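Superoxide dismutase [Fe] (Aquifex pyrophilus, PDB 1COJ) converts superoxide radicals into hydrogen peroxide and molecular oxygen, using one iron ion in each subunit of a homotetramer. Local coordinates at residues E71-M76 / A147-N152. Sequence-based numbering, arbitrary orientation.
Sequences ETFNYM and AHNVYN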
ATOM      1  N   GLU A  71       6.892   2.207  12.518  1.00  7.95           N
ATOM      2  CA  GLU A  71       6.952   1.448  13.754  1.00  6.42           C
ATOM      3  C   GLU A  71       6.311   0.087  13.512  1.00  7.80           C
ATOM      4  O   GLU A  71       6.823  -0.932  13.980  1.00  8.33           O
ATOM      5  CB  GLU A  71       6.214   2.164  14.884  1.00  8.53           C
ATOM      6  CG  GLU A  71       6.305   1.432  16.225  1.00 10.42           C
ATOM      7  CD  GLU A  71       5.510   2.116  17.320  1.00 15.30           C
ATOM      8  OE1 GLU A  71       4.397   2.594  17.024  1.00 15.94           O
ATOM      9  OE2 GLU A  71       5.991   2.177  18.472  1.00 16.85           O
ATOM     10  N   THR A  72       5.205   0.062  12.768  1.00  6.72           N
ATOM     11  CA  THR A  72       4.516  -1.192  12.479  1.00  7.72           C
ATOM     12  C   THR A  72       5.352  -2.066  11.545  1.00  7.46           C
ATOM     13  O   THR A  72       5.395  -3.287  11.702  1.00  9.90           O
ATOM     14  CB  THR A  72       3.102  -0.979  11.855  1.00  7.49           C
ATOM     15  OG1 THR A  72       3.213  -0.329  10.587  1.00  7.20           O
ATOM     16  CG2 THR A  72       2.227  -0.146  12.774  1.00  8.65           C
ATOM     17  N   PHE A  73       6.042  -1.436  10.597  1.00  7.29           N
ATOM     18  CA  PHE A  73       6.882  -2.159   9.647  1.00  7.36           C
ATOM     19  C   PHE A  73       8.016  -2.882  10.365  1.00  8.54           C
ATOM     20  O   PHE A  73       8.209  -4.091  10.190  1.00  6.24           O
ATOM     21  CB  PHE A  73       7.470  -1.203   8.602  1.00  6.72           C
ATOM     22  CG  PHE A  73       8.295  -1.890   7.545  1.00  7.48           C
ATOM     23  CD1 PHE A  73       7.679  -2.575   6.502  1.00  5.95           C
ATOM     24  CD2 PHE A  73       9.689  -1.880   7.617  1.00  8.58           C
ATOM     25  CE1 PHE A  73       8.437  -3.242   5.539  1.00  9.76           C
ATOM     26  CE2 PHE A  73      10.457  -2.542   6.663  1.00  8.89           C
ATOM     27  CZ  PHE A  73       9.831  -3.228   5.623  1.00  9.20           C
ATOM     28  N   ASN A  74       8.735  -2.144  11.200  1.00  6.69           N
ATOM     29  CA  ASN A  74       9.862  -2.704  11.925  1.00  8.96           C
ATOM     30  C   ASN A  74       9.495  -3.651  13.059  1.00  9.15           C
ATOM     31  O   ASN A  74      10.118  -4.709  13.209  1.00  8.65           O
ATOM     32  CB  ASN A  74      10.803  -1.587  12.389  1.00  8.73           C
ATOM     33  CG  ASN A  74      11.500  -0.896  11.218  1.00 10.10           C
ATOM     34  OD1 ASN A  74      11.124   0.200  10.811  1.00 12.97           O
ATOM     35  ND2 ASN A  74      12.498  -1.553  10.664  1.00  5.49           N
ATOM     36  N   TYR A  75       8.453  -3.321  13.817  1.00  8.46           N
ATOM     37  CA  TYR A  75       8.051  -4.190  14.915  1.00  8.42           C
ATOM     38  C   TYR A  75       7.569  -5.528  14.378  1.00  8.43           C
ATOM     39  O   TYR A  75       7.898  -6.578  14.934  1.00  7.32           O
ATOM     40  CB  TYR A  75       6.973  -3.537  15.780  1.00  8.47           C
ATOM     41  CG  TYR A  75       6.663  -4.318  17.038  1.00  7.44           C
ATOM     42  CD1 TYR A  75       7.662  -4.617  17.967  1.00  8.62           C
ATOM     43  CD2 TYR A  75       5.373  -4.773  17.292  1.00  8.31           C
ATOM     44  CE1 TYR A  75       7.382  -5.357  19.120  1.00  8.78           C
ATOM     45  CE2 TYR A  75       5.079  -5.512  18.439  1.00  8.44           C
ATOM     46  CZ  TYR A  75       6.087  -5.801  19.347  1.00  9.25           C
ATOM     47  OH  TYR A  75       5.800  -6.541  20.473  1.00  9.57           O
ATOM     48  N   MET A  76       6.783  -5.496  13.303  1.00  7.76           N
ATOM     49  CA  MET A  76       6.299  -6.734  12.704  1.00  8.60           C
ATOM     50  C   MET A  76       7.478  -7.491  12.108  1.00  9.81           C
ATOM     51  O   MET A  76       7.514  -8.721  12.135  1.00  9.79           O
ATOM     52  CB  MET A  76       5.230  -6.461  11.645  1.00  7.53           C
ATOM     53  CG  MET A  76       3.860  -6.140  12.228  1.00  8.92           C
ATOM     54  SD  MET A  76       3.122  -7.531  13.112  1.00 12.88           S
ATOM     55  CE  MET A  76       3.636  -7.221  14.815  1.00  8.88           C
ATOM     56  N   ALA A 147       3.749  -7.530   2.856  1.00  8.16           N
ATOM     57  CA  ALA A 147       4.886  -6.910   3.538  1.00  7.68           C
ATOM     58  C   ALA A 147       4.689  -7.169   5.030  1.00  7.19           C
ATOM     59  O   ALA A 147       3.658  -7.697   5.431  1.00  7.79           O
ATOM     60  CB  ALA A 147       4.937  -5.406   3.251  1.00  8.50           C
ATOM     61  N   HIS A 148       5.659  -6.793   5.858  1.00  6.69           N
ATOM     62  CA  HIS A 148       5.545  -7.017   7.301  1.00  7.41           C
ATOM     63  C   HIS A 148       4.282  -6.394   7.892  1.00  7.70           C
ATOM     64  O   HIS A 148       3.684  -6.955   8.809  1.00  7.33           O
ATOM     65  CB  HIS A 148       6.749  -6.430   8.051  1.00  8.12           C
ATOM     66  CG  HIS A 148       8.079  -6.884   7.536  1.00 10.72           C
ATOM     67  ND1 HIS A 148       8.359  -8.195   7.227  1.00 10.67           N
ATOM     68  CD2 HIS A 148       9.225  -6.192   7.298  1.00  9.96           C
ATOM     69  CE1 HIS A 148       9.611  -8.298   6.814  1.00  9.93           C
ATOM     70  NE2 HIS A 148      10.156  -7.094   6.849  1.00 10.39           N
ATOM     71  N   ASN A 149       3.874  -5.253   7.342  1.00  8.62           N
ATOM     72  CA  ASN A 149       2.715  -4.509   7.840  1.00  8.66           C
ATOM     73  C   ASN A 149       1.601  -4.246   6.823  1.00  9.60           C
ATOM     74  O   ASN A 149       0.878  -3.249   6.924  1.00  8.55           O
ATOM     75  CB  ASN A 149       3.189  -3.172   8.436  1.00  7.43           C
ATOM     76  CG  ASN A 149       3.882  -2.258   7.406  1.00  9.54           C
ATOM     77  OD1 ASN A 149       4.182  -1.105   7.698  1.00  9.32           O
ATOM     78  ND2 ASN A 149       4.113  -2.762   6.207  1.00  8.68           N
ATOM     79  N   VAL A 150       1.444  -5.136   5.850  1.00  7.96           N
ATOM     80  CA  VAL A 150       0.404  -4.955   4.841  1.00  8.67           C
ATOM     81  C   VAL A 150      -0.441  -6.216   4.691  1.00  8.18           C
ATOM     82  O   VAL A 150       0.063  -7.258   4.266  1.00  6.84           O
ATOM     83  CB  VAL A 150       0.997  -4.542   3.464  1.00  8.26           C
ATOM     84  CG1 VAL A 150      -0.099  -4.465   2.413  1.00  7.96           C
ATOM     85  CG2 VAL A 150       1.697  -3.197   3.578  1.00  7.44           C
ATOM     86  N   TYR A 151      -1.726  -6.085   5.031  1.00  6.88           N
ATOM     87  CA  TYR A 151      -2.754  -7.141   4.975  1.00  8.29           C
ATOM     88  C   TYR A 151      -2.867  -8.011   6.230  1.00  7.76           C
ATOM     89  O   TYR A 151      -3.604  -9.004   6.246  1.00  7.72           O
ATOM     90  CB  TYR A 151      -2.627  -8.011   3.711  1.00  7.58           C
ATOM     91  CG  TYR A 151      -2.699  -7.230   2.407  1.00  8.35           C
ATOM     92  CD1 TYR A 151      -2.043  -7.686   1.260  1.00  8.98           C
ATOM     93  CD2 TYR A 151      -3.399  -6.021   2.327  1.00  7.62           C
ATOM     94  CE1 TYR A 151      -2.077  -6.951   0.067  1.00  8.09           C
ATOM     95  CE2 TYR A 151      -3.444  -5.281   1.146  1.00  8.32           C
ATOM     96  CZ  TYR A 151      -2.777  -5.746   0.019  1.00 10.88           C
ATOM     97  OH  TYR A 151      -2.772  -4.989  -1.137  1.00 13.15           O
ATOM     98  N   ASN A 152      -2.159  -7.622   7.288  1.00  7.69           N
ATOM     99  CA  ASN A 152      -2.190  -8.360   8.546  1.00  8.58           C
ATOM    100  C   ASN A 152      -3.588  -8.261   9.125  1.00 10.74           C
ATOM    101  O   ASN A 152      -4.183  -7.181   9.126  1.00 12.42           O
ATOM    102  CB  ASN A 152      -1.253  -7.741   9.597  1.00  9.39           C
ATOM    103  CG  ASN A 152       0.138  -7.450   9.076  1.00 12.06           C
ATOM    104  OD1 ASN A 152       0.306  -6.744   8.089  1.00 13.82           O
ATOM    105  ND2 ASN A 152       1.144  -7.957   9.767  1.00 11.22           N
TER
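The phenyl ring of F73 carries the imidazole of H148 over one face, near the rim: CD2 of H148 lies 3.5 Å from CZ of F73, and the two planes meet obliquely at 49°. F73 swings its ring out from the helix, its first torsion extended (chi1 -177°), which puts one face under CD2 of H148 and turns the ring's edge to the amide of N149. That amide arrives with ND2 3.6 Å from CD1 of F73, the two planes 65° apart. Its OD1 packs against CB of F73 and comes 3.1 Å from OG1 of T72, a close approach without a hydrogen bond; the T72 hydroxyl is bonded instead to the carbonyl of V69, one turn earlier in the helix.

In the iron/manganese superoxide dismutase fold this contact joins helix 63-86 of the alpha-hairpin domain to the loop between strands 139-145 and 157-163 of the C-terminal domain. It lies beside the metal site, the H148 side chain being about 5 Å from the iron ion. An imidazole suits this second-shell place because both nitrogens are engaged, ND1 with W128 and NE2 with Y35, while CD2 lies over the F73 ring. Cutting the F73 side chain back to an alanine here is likely to open a gap beneath H148 and leave R126 of the fourth subunit without its cation-pi partner.

Further along the helix, M76, unbranched at CB, can bring that carbon to 3.3 Å from the carbonyl O of H148, and its chain then bends so that the end leads away. That oxygen accepts a nearly straight hydrogen bond from ND2 of N152 (2.9 Å), closing the loop on itself, and the sulfur of M76 passes 3.9 Å from ND2 of N152, which also bonds T154 of the second subunit.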